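Side-chain contacts in CurJ (Moorea producens 3L, PDB 5TZ6), which catalyses vinylogous dehydration as the dehydratase domain of a polyketide synthase module in curacin biosynthesis, held here in an inactivated form: residues V47-P50 with G51-I55; I176-G179 with Q180-W184; Y211-P215 with T216-S220; N252-N256 with D257-C261. The protein carries 1 engineered substitution. All coordinates share one frame; numbering follows the deposited sequence.

Contact 1. Residues V47-P50 with G51-I55; sequences VVVP and GASHI. With 7OD ((2E,5R)-5-hydroxy-2-methylhept-2-enoic acid), chain C.
Pro-50 and Val-49 pack on Ser-53 where strand 46-49 turns into helix 51-65, the central helix of one hot-dog fold, at a wall of the ligand pocket. Pro-50 takes the place of the final proline of the HxxxGxxxxP signature of polyketide synthase dehydratases, which this chain keeps only in part; the engineered Phe-41 stands in the place of the signature's histidine. As the N-cap residue, Pro-50 has no side-chain group to cap the first turn; its carbonyl makes the usual first-turn bond, Pro-50 O accepting from Ser-53 N at 2.9 Å. The bond is bent, with 131° at the hydrogen.

Val-49 reaches the same serine by its CG1 branch. With CG1 anti to the backbone N (chi1 178°), this methyl meets Ser-53 OG at 3.3 Å and Ser-53 CB at 3.4 Å, a tight fit of valine against the helix start.

On the pocket side the ligand's branching methyl comes down on the junction: its CAK is 3.7 Å from Pro-50 CA, and the same CAK is 3.9 Å from Gly-51 N. Besides the ligand, Pro-50 touches Asp-219, Phe-41 and Phe-182.

The junction therefore meets the ligand through a methyl, a van der Waals contact that would help to place the chain without gripping it, while the helix N terminus beside it probably lends the pocket some positive electrostatic character.

Contact 2. Residues I176-G179 with Q180-W184; sequences IHLG and QSFRW
Leu-178, the last residue of the short strand 176-178, faces Phe-182 and Arg-183 across a tight turn. This strand lies at the edge of a small antiparallel sheet, beside strand 41-43, and the chain leaves it through a type I beta turn, Gly-179 to Phe-182. Leu-178 uses both side chain and backbone. Its CD2 approaches Phe-182 CB at 4.1 Å, the two side chains crossing at about a right angle, while its carbonyl receives the head of Arg-183. Arg-183 NE is 2.9 Å from Leu-178 O with 145° at the hydrogen, and the donor stands 45° out of the carbonyl plane; Arg-183 NH1 adds a weak bond to the same Leu-178 O at 3.1 Å. A chain extended from CG to NE carries the guanidinium back over the turn, where Tyr-168 makes a cation-pi contact with it. A leucine in place of Arg-183 would probably leave the Leu-178 carbonyl without its side-chain donors and Tyr-168 without its cation. Gly-179 comes next, and its carbonyl closes the turn by a weak bond from Phe-182 N at 3.4 Å. Nearer still to that carbonyl is the aliphatic part of the arginine, with Arg-183 CG 3.2 Å from Gly-179 O.

Contact 3. Residues Y211-P215 with T216-S220; sequences YQLHP and TLVDS. With 7OD ((2E,5R)-5-hydroxy-2-methylhept-2-enoic acid), chain C.
His-214 O takes two backbone N-H groups at the start of helix 215-223: Val-218 N at 3.2 Å, and Leu-217 N through a weak, bent bond at 2.9 Å. His-214 is the N-cap, and its side chain caps as well. With CG anti to the backbone N (chi1 -160°), the ring swings over so that ND1 accepts from Thr-216 N at 3.2 Å. This bond is straight, 162° at the hydrogen, and lies in the ring plane; it requires an unprotonated ND1, consistent with a neutral imidazole. The hydroxyl of Thr-216 is held by Trp-184 NE1. Beside the cap, Leu-213 CB packs on Val-218 CG2 at 3.9 Å and Leu-213 CD2 on Leu-217 CD2 at 3.8 Å.

One residue on, Asp-219 N donates to Pro-215 O at 2.9 Å. The Asp-219 carboxylate points into the pocket, where the ligand hydroxyl OAH donates to its OD1 at 3.0 Å and Gln-223 binds OD2. Asp-219 and Gln-223 form the DxxxQ pattern of the family, whose aspartate probably works with the signature histidine. The cap probably helps to set the helix start and Gln-223 to hold the carboxylate, with OD1 turned to the ligand hydroxyl, the group probably destined to leave.

Contact 4. Residues N252-N256 with D257-C261; sequences NSSDN and DLLWC
Ser-254 and Asn-256 close round Leu-259 in the connection from strand 239-250 to strand 258-267, at the surface of the domain. Leu-259 brings its CD2 methyl back to the loop: CD2 lies 3.5 Å from Ser-254 OG and, beside it, 3.8 Å from Asn-256 CB. With chi1 at -53° the side chain leans away from its own carbonyl, which turns the branch toward the loop. Ser-254 OG, turned anti to its own amide nitrogen, also accepts from Asn-256 N at 3.0 Å, with 153° at the hydrogen. This is an ST turn, and it bends the chain just ahead of the strand, which belongs to the second hot-dog fold and pairs there with strands 194-200 and 274-282. The serine hydroxyl has a further partner in Asp-283. Putting an alanine at Ser-254 would remove both bonds of the hydroxyl, so that Asn-256 N and Asp-283 would probably lose their partner and the bend its brace. Inward from the loop, Leu-259 also packs on Leu-217 and Leu-281. The outer flank is acidic: Asp-255 OD1 and Asp-257 OD1 are 5.1 Å apart, like charges close enough probably to repel mildly. Further along the strand, Leu-258 CD2 sits on one face of the Trp-260 ring, 3.7 Å above its plane and offset toward the rim, while Trp-260 NE1 is hydrogen-bonded to Gln-284.

Contacts 1 and 3 are buried near the middle of the chain and form the starts of two helices, 51-65 and 215-223, which touch through Ala-52 and Val-218; both reach the ligand, contact 1 by apolar atoms and contact 3 by a carboxylate. Contact 2 lies farther out and is partly buried: Phe-182 packs on Pro-50, and Trp-184 reaches Thr-216. Contact 4 is at the surface, about 20 Å between centres from contact 1, yet meets contact 3 through Leu-259 on Leu-217 and Ser-253 at the carbonyl of Gln-212. Backbone bonds dominate the helix starts, arginine side-chain bonds to a backbone carbonyl mark contact 2, and a serine hydroxyl the outer loop.

Contact 1. Residues V47-P50 with G51-I55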
loop_
_atom_site.group_PDB
_atom_site.type_symbol
_atom_site.label_atom_id
_atom_site.label_comp_id
_atom_site.label_asym_id
_atom_site.label_seq_id
_atom_site.Cartn_x
_atom_site.Cartn_y
_atom_site.Cartn_z
ATOM N N VAL A 47 7.007 -26.166 0.469
ATOM C CA VAL A 47 6.773 -25.234 -0.624
ATOM C C VAL A 47 7.826 -24.141 -0.546
ATOM O O VAL A 47 7.942 -23.443 0.467
ATOM C CB VAL A 47 5.362 -24.645 -0.549
ATOM C CG1 VAL A 47 5.201 -23.540 -1.576
ATOM C CG2 VAL A 47 4.329 -25.737 -0.763
ATOM N N VAL A 48 8.583 -23.974 -1.626
ATOM C CA VAL A 48 9.668 -23.006 -1.682
ATOM C C VAL A 48 9.489 -22.146 -2.919
ATOM O O VAL A 48 9.146 -22.648 -3.997
ATOM C CB VAL A 48 11.049 -23.693 -1.692
ATOM C CG1 VAL A 48 12.141 -22.683 -2.030
ATOM C CG2 VAL A 48 11.331 -24.335 -0.345
ATOM N N VAL A 49 9.716 -20.842 -2.765
ATOM C CA VAL A 49 9.686 -19.897 -3.866
ATOM C C VAL A 49 11.110 -19.747 -4.387
ATOM O O VAL A 49 11.962 -19.204 -3.656
ATOM C CB VAL A 49 9.118 -18.542 -3.435
ATOM C CG1 VAL A 49 9.158 -17.570 -4.599
ATOM C CG2 VAL A 49 7.705 -18.705 -2.904
ATOM N N PRO A 50 11.419 -20.176 -5.601
ATOM C CA PRO A 50 12.778 -20.026 -6.118
ATOM C C PRO A 50 13.087 -18.581 -6.491
ATOM O O PRO A 50 12.195 -17.750 -6.675
ATOM C CB PRO A 50 12.786 -20.937 -7.350
ATOM C CG PRO A 50 11.362 -20.940 -7.809
ATOM C CD PRO A 50 10.532 -20.876 -6.556
ATOM N N GLY A 51 14.389 -18.295 -6.600
ATOM C CA GLY A 51 14.822 -16.950 -6.970
ATOM C C GLY A 51 14.196 -16.468 -8.268
ATOM O O GLY A 51 13.753 -15.316 -8.376
ATOM N N ALA A 52 14.171 -17.337 -9.279
ATOM C CA ALA A 52 13.539 -17.035 -10.559
ATOM C C ALA A 52 12.195 -16.351 -10.347
ATOM O O ALA A 52 11.845 -15.401 -11.057
ATOM C CB ALA A 52 13.362 -18.314 -11.381
ATOM N N SER A 53 11.444 -16.817 -9.352
ATOM C CA SER A 53 10.157 -16.203 -9.062
ATOM C C SER A 53 10.330 -14.738 -8.699
ATOM O O SER A 53 9.604 -13.874 -9.199
ATOM C CB SER A 53 9.459 -16.951 -7.930
ATOM O OG SER A 53 8.302 -16.245 -7.512
ATOM N N HIS A 54 11.287 -14.438 -7.813
ATOM C CA HIS A 54 11.550 -13.046 -7.457
ATOM C C HIS A 54 11.959 -12.222 -8.671
ATOM O O HIS A 54 11.646 -11.027 -8.741
ATOM C CB HIS A 54 12.613 -12.982 -6.362
ATOM C CG HIS A 54 12.253 -13.776 -5.147
ATOM N ND1 HIS A 54 12.939 -14.910 -4.768
ATOM C CD2 HIS A 54 11.247 -13.627 -4.252
ATOM C CE1 HIS A 54 12.384 -15.413 -3.679
ATOM N NE2 HIS A 54 11.355 -14.653 -3.346
ATOM N N ILE A 55 12.647 -12.838 -9.637
ATOM C CA ILE A 55 12.959 -12.133 -10.879
ATOM C C ILE A 55 11.676 -11.766 -11.617
ATOM O O ILE A 55 11.485 -10.620 -12.045
ATOM C CB ILE A 55 13.900 -12.981 -11.753
ATOM C CG1 ILE A 55 15.221 -13.223 -11.010
ATOM C CG2 ILE A 55 14.083 -12.353 -13.129
ATOM C CD1 ILE A 55 16.372 -13.607 -11.902
HETATM O OAB 7OD C . 16.571 -25.068 -3.931
HETATM C CAA 7OD C . 16.372 -23.838 -4.000
HETATM O OAI 7OD C . 16.221 -23.173 -2.950
HETATM C CAC 7OD C . 16.318 -23.147 -5.367
HETATM C CAK 7OD C . 16.072 -21.631 -5.443
HETATM C CAD 7OD C . 16.505 -23.961 -6.658
HETATM C CAE 7OD C . 16.443 -23.222 -8.005
HETATM C CAF 7OD C . 16.790 -24.058 -9.261
HETATM O OAH 7OD C . 15.581 -24.363 -9.964
HETATM C CAG 7OD C . 17.525 -25.370 -8.960
HETATM C CAJ 7OD C . 18.133 -25.885 -10.267
#

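Contact 2. Residues I176-G179 with Q180-W184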
loop_
_atom_site.group_PDB
_atom_site.type_symbol
_atom_site.label_atom_id
_atom_site.label_comp_id
_atom_site.label_asym_id
_atom_site.label_seq_id
_atom_site.Cartn_x
_atom_site.Cartn_y
_atom_site.Cartn_z
ATOM N N ILE A 176 14.468 -32.160 -4.905
ATOM C CA ILE A 176 13.821 -31.031 -5.559
ATOM C C ILE A 176 12.782 -31.624 -6.502
ATOM O O ILE A 176 13.094 -32.023 -7.629
ATOM C CB ILE A 176 14.822 -30.129 -6.285
ATOM C CG1 ILE A 176 15.827 -29.554 -5.286
ATOM C CG2 ILE A 176 14.092 -28.995 -6.977
ATOM C CD1 ILE A 176 16.976 -28.819 -5.929
ATOM N N HIS A 177 11.543 -31.689 -6.022
ATOM C CA HIS A 177 10.431 -32.319 -6.725
ATOM C C HIS A 177 9.678 -31.233 -7.487
ATOM O O HIS A 177 8.992 -30.393 -6.882
ATOM C CB HIS A 177 9.514 -33.028 -5.731
ATOM C CG HIS A 177 10.138 -34.210 -5.055
ATOM N ND1 HIS A 177 9.434 -35.031 -4.199
ATOM C CD2 HIS A 177 11.384 -34.733 -5.137
ATOM C CE1 HIS A 177 10.225 -35.997 -3.767
ATOM N NE2 HIS A 177 11.412 -35.842 -4.324
ATOM N N LEU A 178 9.808 -31.250 -8.813
ATOM C CA LEU A 178 9.171 -30.272 -9.687
ATOM C C LEU A 178 7.842 -30.823 -10.184
ATOM O O LEU A 178 7.800 -31.899 -10.789
ATOM C CB LEU A 178 10.078 -29.939 -10.874
ATOM C CG LEU A 178 11.425 -29.254 -10.617
ATOM C CD1 LEU A 178 12.173 -29.044 -11.926
ATOM C CD2 LEU A 178 11.266 -27.931 -9.878
ATOM N N GLY A 179 6.764 -30.080 -9.955
ATOM C CA GLY A 179 5.470 -30.454 -10.486
ATOM C C GLY A 179 5.364 -30.130 -11.969
ATOM O O GLY A 179 6.337 -29.781 -12.639
ATOM N N GLN A 180 4.134 -30.220 -12.479
ATOM C CA GLN A 180 3.918 -30.067 -13.915
ATOM C C GLN A 180 4.218 -28.649 -14.381
ATOM O O GLN A 180 4.904 -28.453 -15.392
ATOM C CB GLN A 180 2.477 -30.435 -14.265
ATOM C CG GLN A 180 2.186 -30.508 -15.755
ATOM C CD GLN A 180 0.891 -31.245 -16.063
ATOM O OE1 GLN A 180 0.390 -32.016 -15.242
ATOM N NE2 GLN A 180 0.343 -31.007 -17.249
ATOM N N SER A 181 3.759 -27.649 -13.635
ATOM C CA SER A 181 3.880 -26.285 -14.123
ATOM C C SER A 181 5.317 -25.778 -14.135
ATOM O O SER A 181 5.576 -24.742 -14.753
ATOM C CB SER A 181 2.992 -25.369 -13.285
ATOM O OG SER A 181 3.353 -25.432 -11.921
ATOM N N PHE A 182 6.261 -26.495 -13.529
ATOM C CA PHE A 182 7.668 -26.115 -13.609
ATOM C C PHE A 182 8.439 -26.913 -14.657
ATOM O O PHE A 182 9.656 -26.734 -14.780
ATOM C CB PHE A 182 8.343 -26.263 -12.233
ATOM C CG PHE A 182 8.244 -25.033 -11.376
ATOM C CD1 PHE A 182 9.196 -24.026 -11.470
ATOM C CD2 PHE A 182 7.197 -24.871 -10.488
ATOM C CE1 PHE A 182 9.102 -22.872 -10.691
ATOM C CE2 PHE A 182 7.099 -23.723 -9.704
ATOM C CZ PHE A 182 8.051 -22.722 -9.810
ATOM N N ARG A 183 7.770 -27.778 -15.418
ATOM C CA ARG A 183 8.430 -28.643 -16.396
ATOM C C ARG A 183 8.140 -28.110 -17.796
ATOM O O ARG A 183 7.305 -28.639 -18.527
ATOM C CB ARG A 183 7.982 -30.101 -16.222
ATOM C CG ARG A 183 8.434 -30.705 -14.888
ATOM C CD ARG A 183 8.032 -32.159 -14.722
ATOM N NE ARG A 183 8.507 -32.669 -13.442
ATOM C CZ ARG A 183 9.018 -33.883 -13.256
ATOM N NH1 ARG A 183 9.443 -34.248 -12.049
ATOM N NH2 ARG A 183 9.142 -34.717 -14.283
ATOM N N TRP A 184 8.849 -27.041 -18.161
ATOM C CA TRP A 184 8.719 -26.401 -19.463
ATOM C C TRP A 184 9.586 -27.054 -20.529
ATOM O O TRP A 184 9.237 -27.008 -21.716
ATOM C CB TRP A 184 9.110 -24.917 -19.371
ATOM C CG TRP A 184 8.077 -23.990 -18.786
ATOM C CD1 TRP A 184 7.606 -23.983 -17.506
ATOM C CD2 TRP A 184 7.401 -22.925 -19.468
ATOM N NE1 TRP A 184 6.676 -22.984 -17.349
ATOM C CE2 TRP A 184 6.531 -22.320 -18.539
ATOM C CE3 TRP A 184 7.443 -22.428 -20.776
ATOM C CZ2 TRP A 184 5.710 -21.241 -18.876
ATOM C CZ3 TRP A 184 6.624 -21.356 -21.111
ATOM C CH2 TRP A 184 5.772 -20.777 -20.164
#

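Contact 3. Residues Y211-P215 with T216-S220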
loop_
_atom_site.group_PDB
_atom_site.type_symbol
_atom_site.label_atom_id
_atom_site.label_comp_id
_atom_site.label_asym_id
_atom_site.label_seq_id
_atom_site.Cartn_x
_atom_site.Cartn_y
_atom_site.Cartn_z
ATOM N N TYR A 211 1.597 -12.007 -17.364
ATOM C CA TYR A 211 2.970 -12.001 -16.886
ATOM C C TYR A 211 3.913 -11.475 -17.960
ATOM O O TYR A 211 3.726 -11.733 -19.151
ATOM C CB TYR A 211 3.411 -13.410 -16.493
ATOM C CG TYR A 211 2.775 -13.990 -15.246
ATOM C CD1 TYR A 211 1.568 -14.672 -15.313
ATOM C CD2 TYR A 211 3.404 -13.895 -14.010
ATOM C CE1 TYR A 211 0.992 -15.224 -14.179
ATOM C CE2 TYR A 211 2.832 -14.442 -12.868
ATOM C CZ TYR A 211 1.628 -15.106 -12.960
ATOM O OH TYR A 211 1.053 -15.655 -11.834
ATOM N N GLN A 212 4.941 -10.741 -17.531
ATOM C CA GLN A 212 6.076 -10.496 -18.413
ATOM C C GLN A 212 6.802 -11.803 -18.719
ATOM O O GLN A 212 6.915 -12.213 -19.880
ATOM C CB GLN A 212 7.035 -9.474 -17.790
ATOM C CG GLN A 212 6.560 -8.026 -17.843
ATOM C CD GLN A 212 5.250 -7.804 -17.119
ATOM O OE1 GLN A 212 5.123 -8.118 -15.938
ATOM N NE2 GLN A 212 4.268 -7.251 -17.824
ATOM N N LEU A 213 7.313 -12.461 -17.680
ATOM C CA LEU A 213 7.879 -13.802 -17.772
ATOM C C LEU A 213 7.388 -14.598 -16.578
ATOM O O LEU A 213 7.682 -14.242 -15.433
ATOM C CB LEU A 213 9.409 -13.786 -17.799
ATOM C CG LEU A 213 10.117 -13.314 -19.062
ATOM C CD1 LEU A 213 11.611 -13.532 -18.915
ATOM C CD2 LEU A 213 9.581 -14.050 -20.282
ATOM N N HIS A 214 6.639 -15.660 -16.845
ATOM C CA HIS A 214 6.093 -16.471 -15.773
ATOM C C HIS A 214 7.221 -16.989 -14.884
ATOM O O HIS A 214 8.292 -17.358 -15.385
ATOM C CB HIS A 214 5.295 -17.641 -16.346
ATOM C CG HIS A 214 4.327 -18.246 -15.377
ATOM N ND1 HIS A 214 4.708 -19.160 -14.418
ATOM C CD2 HIS A 214 2.992 -18.073 -15.223
ATOM C CE1 HIS A 214 3.650 -19.520 -13.711
ATOM N NE2 HIS A 214 2.595 -18.876 -14.180
ATOM N N PRO A 215 7.044 -16.985 -13.565
ATOM C CA PRO A 215 8.104 -17.524 -12.697
ATOM C C PRO A 215 8.619 -18.875 -13.167
ATOM O O PRO A 215 9.840 -19.095 -13.176
ATOM C CB PRO A 215 7.428 -17.607 -11.324
ATOM C CG PRO A 215 6.300 -16.620 -11.375
ATOM C CD PRO A 215 5.873 -16.503 -12.813
ATOM N N THR A 216 7.724 -19.776 -13.592
ATOM C CA THR A 216 8.146 -21.119 -13.982
ATOM C C THR A 216 8.981 -21.106 -15.254
ATOM O O THR A 216 9.829 -21.986 -15.445
ATOM C CB THR A 216 6.932 -22.037 -14.162
ATOM O OG1 THR A 216 6.057 -21.514 -15.172
ATOM C CG2 THR A 216 6.168 -22.180 -12.853
ATOM N N LEU A 217 8.768 -20.126 -16.134
ATOM C CA LEU A 217 9.601 -20.030 -17.331
ATOM C C LEU A 217 11.021 -19.599 -16.978
ATOM O O LEU A 217 12.001 -20.186 -17.463
ATOM C CB LEU A 217 8.964 -19.055 -18.322
ATOM C CG LEU A 217 9.766 -18.744 -19.583
ATOM C CD1 LEU A 217 10.106 -20.028 -20.330
ATOM C CD2 LEU A 217 8.989 -17.785 -20.469
ATOM N N VAL A 218 11.150 -18.593 -16.108
ATOM C CA VAL A 218 12.464 -18.173 -15.628
ATOM C C VAL A 218 13.180 -19.339 -14.959
ATOM O O VAL A 218 14.366 -19.610 -15.227
ATOM C CB VAL A 218 12.314 -16.975 -14.672
ATOM C CG1 VAL A 218 13.665 -16.556 -14.102
ATOM C CG2 VAL A 218 11.657 -15.809 -15.402
ATOM N N ASP A 219 12.457 -20.077 -14.112
ATOM C CA ASP A 219 13.085 -21.211 -13.455
ATOM C C ASP A 219 13.546 -22.238 -14.471
ATOM O O ASP A 219 14.666 -22.747 -14.375
ATOM C CB ASP A 219 12.138 -21.854 -12.450
ATOM C CG ASP A 219 12.868 -22.761 -11.483
ATOM O OD1 ASP A 219 13.520 -22.232 -10.558
ATOM O OD2 ASP A 219 12.807 -24.000 -11.660
ATOM N N SER A 220 12.707 -22.550 -15.461
ATOM C CA SER A 220 13.120 -23.519 -16.471
ATOM C C SER A 220 14.427 -23.086 -17.120
ATOM O O SER A 220 15.342 -23.903 -17.326
ATOM C CB SER A 220 12.026 -23.668 -17.529
ATOM O OG SER A 220 10.817 -24.143 -16.957
HETATM O OAB 7OD C . 16.571 -25.068 -3.931
HETATM C CAA 7OD C . 16.372 -23.838 -4.000
HETATM O OAI 7OD C . 16.221 -23.173 -2.950
HETATM C CAC 7OD C . 16.318 -23.147 -5.367
HETATM C CAK 7OD C . 16.072 -21.631 -5.443
HETATM C CAD 7OD C . 16.505 -23.961 -6.658
HETATM C CAE 7OD C . 16.443 -23.222 -8.005
HETATM C CAF 7OD C . 16.790 -24.058 -9.261
HETATM O OAH 7OD C . 15.581 -24.363 -9.964
HETATM C CAG 7OD C . 17.525 -25.370 -8.960
HETATM C CAJ 7OD C . 18.133 -25.885 -10.267
#

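Contact 4. Residues N252-N256 with D257-C261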
loop_
_atom_site.group_PDB
_atom_site.type_symbol
_atom_site.label_atom_id
_atom_site.label_comp_id
_atom_site.label_asym_id
_atom_site.label_seq_id
_atom_site.Cartn_x
_atom_site.Cartn_y
_atom_site.Cartn_z
ATOM N N ASN A 252 10.819 -8.451 -24.306
ATOM C CA ASN A 252 9.379 -8.416 -24.528
ATOM C C ASN A 252 8.797 -9.793 -24.244
ATOM O O ASN A 252 9.491 -10.807 -24.356
ATOM C CB ASN A 252 9.039 -7.968 -25.957
ATOM C CG ASN A 252 9.676 -8.851 -27.014
ATOM O OD1 ASN A 252 10.657 -8.462 -27.651
ATOM N ND2 ASN A 252 9.125 -10.046 -27.205
ATOM N N SER A 253 7.518 -9.818 -23.881
ATOM C CA SER A 253 6.847 -11.072 -23.573
ATOM C C SER A 253 6.367 -11.738 -24.859
ATOM O O SER A 253 5.996 -11.072 -25.828
ATOM C CB SER A 253 5.671 -10.833 -22.624
ATOM O OG SER A 253 5.390 -11.991 -21.855
ATOM N N SER A 254 6.386 -13.070 -24.861
ATOM C CA SER A 254 6.066 -13.870 -26.039
ATOM C C SER A 254 4.701 -14.537 -25.914
ATOM O O SER A 254 4.453 -15.278 -24.957
ATOM C CB SER A 254 7.140 -14.931 -26.269
ATOM O OG SER A 254 6.881 -15.665 -27.451
ATOM N N ASP A 255 3.820 -14.272 -26.883
ATOM C CA ASP A 255 2.594 -15.049 -27.030
ATOM C C ASP A 255 2.868 -16.509 -27.375
ATOM O O ASP A 255 1.938 -17.323 -27.345
ATOM C CB ASP A 255 1.714 -14.421 -28.121
ATOM C CG ASP A 255 0.439 -15.215 -28.386
ATOM O OD1 ASP A 255 -0.143 -15.757 -27.424
ATOM O OD2 ASP A 255 0.024 -15.303 -29.564
ATOM N N ASN A 256 4.116 -16.862 -27.674
ATOM C CA ASN A 256 4.419 -18.188 -28.194
ATOM C C ASN A 256 4.326 -19.250 -27.107
ATOM O O ASN A 256 4.810 -19.067 -25.985
ATOM C CB ASN A 256 5.812 -18.212 -28.824
ATOM C CG ASN A 256 5.847 -17.558 -30.191
ATOM O OD1 ASN A 256 4.876 -16.929 -30.617
ATOM N ND2 ASN A 256 6.965 -17.708 -30.891
ATOM N N ASP A 257 3.692 -20.369 -27.454
ATOM C CA ASP A 257 3.705 -21.561 -26.620
ATOM C C ASP A 257 5.001 -22.350 -26.737
ATOM O O ASP A 257 5.237 -23.242 -25.915
ATOM C CB ASP A 257 2.528 -22.468 -26.985
ATOM C CG ASP A 257 1.188 -21.876 -26.595
ATOM O OD1 ASP A 257 1.006 -20.651 -26.768
ATOM O OD2 ASP A 257 0.315 -22.634 -26.124
ATOM N N LEU A 258 5.834 -22.057 -27.736
ATOM C CA LEU A 258 7.130 -22.699 -27.911
ATOM C C LEU A 258 8.236 -21.655 -27.865
ATOM O O LEU A 258 8.179 -20.657 -28.592
ATOM C CB LEU A 258 7.175 -23.472 -29.232
ATOM C CG LEU A 258 8.319 -24.468 -29.422
ATOM C CD1 LEU A 258 8.021 -25.392 -30.600
ATOM C CD2 LEU A 258 9.649 -23.752 -29.619
ATOM N N LEU A 259 9.234 -21.878 -27.009
ATOM C CA LEU A 259 10.397 -21.003 -26.940
ATOM C C LEU A 259 11.666 -21.839 -27.004
ATOM O O LEU A 259 11.646 -23.052 -26.776
ATOM C CB LEU A 259 10.407 -20.171 -25.649
ATOM C CG LEU A 259 9.162 -19.353 -25.324
ATOM C CD1 LEU A 259 9.395 -18.575 -24.042
ATOM C CD2 LEU A 259 8.791 -18.422 -26.477
ATOM N N TRP A 260 12.780 -21.177 -27.310
ATOM C CA TRP A 260 14.081 -21.828 -27.342
ATOM C C TRP A 260 14.981 -21.196 -26.291
ATOM O O TRP A 260 14.959 -19.978 -26.101
ATOM C CB TRP A 260 14.736 -21.712 -28.719
ATOM C CG TRP A 260 14.016 -22.451 -29.811
ATOM C CD1 TRP A 260 13.146 -21.923 -30.721
ATOM C CD2 TRP A 260 14.114 -23.849 -30.117
ATOM N NE1 TRP A 260 12.693 -22.905 -31.568
ATOM C CE2 TRP A 260 13.274 -24.096 -31.221
ATOM C CE3 TRP A 260 14.831 -24.915 -29.566
ATOM C CZ2 TRP A 260 13.131 -25.360 -31.782
ATOM C CZ3 TRP A 260 14.691 -26.168 -30.123
ATOM C CH2 TRP A 260 13.845 -26.383 -31.220
ATOM N N CYS A 261 15.778 -22.022 -25.618
ATOM C CA CYS A 261 16.678 -21.563 -24.569
ATOM C C CYS A 261 18.080 -22.088 -24.845
ATOM O O CYS A 261 18.316 -23.298 -24.769
ATOM C CB CYS A 261 16.198 -22.016 -23.193
ATOM S SG CYS A 261 17.324 -21.526 -21.887
#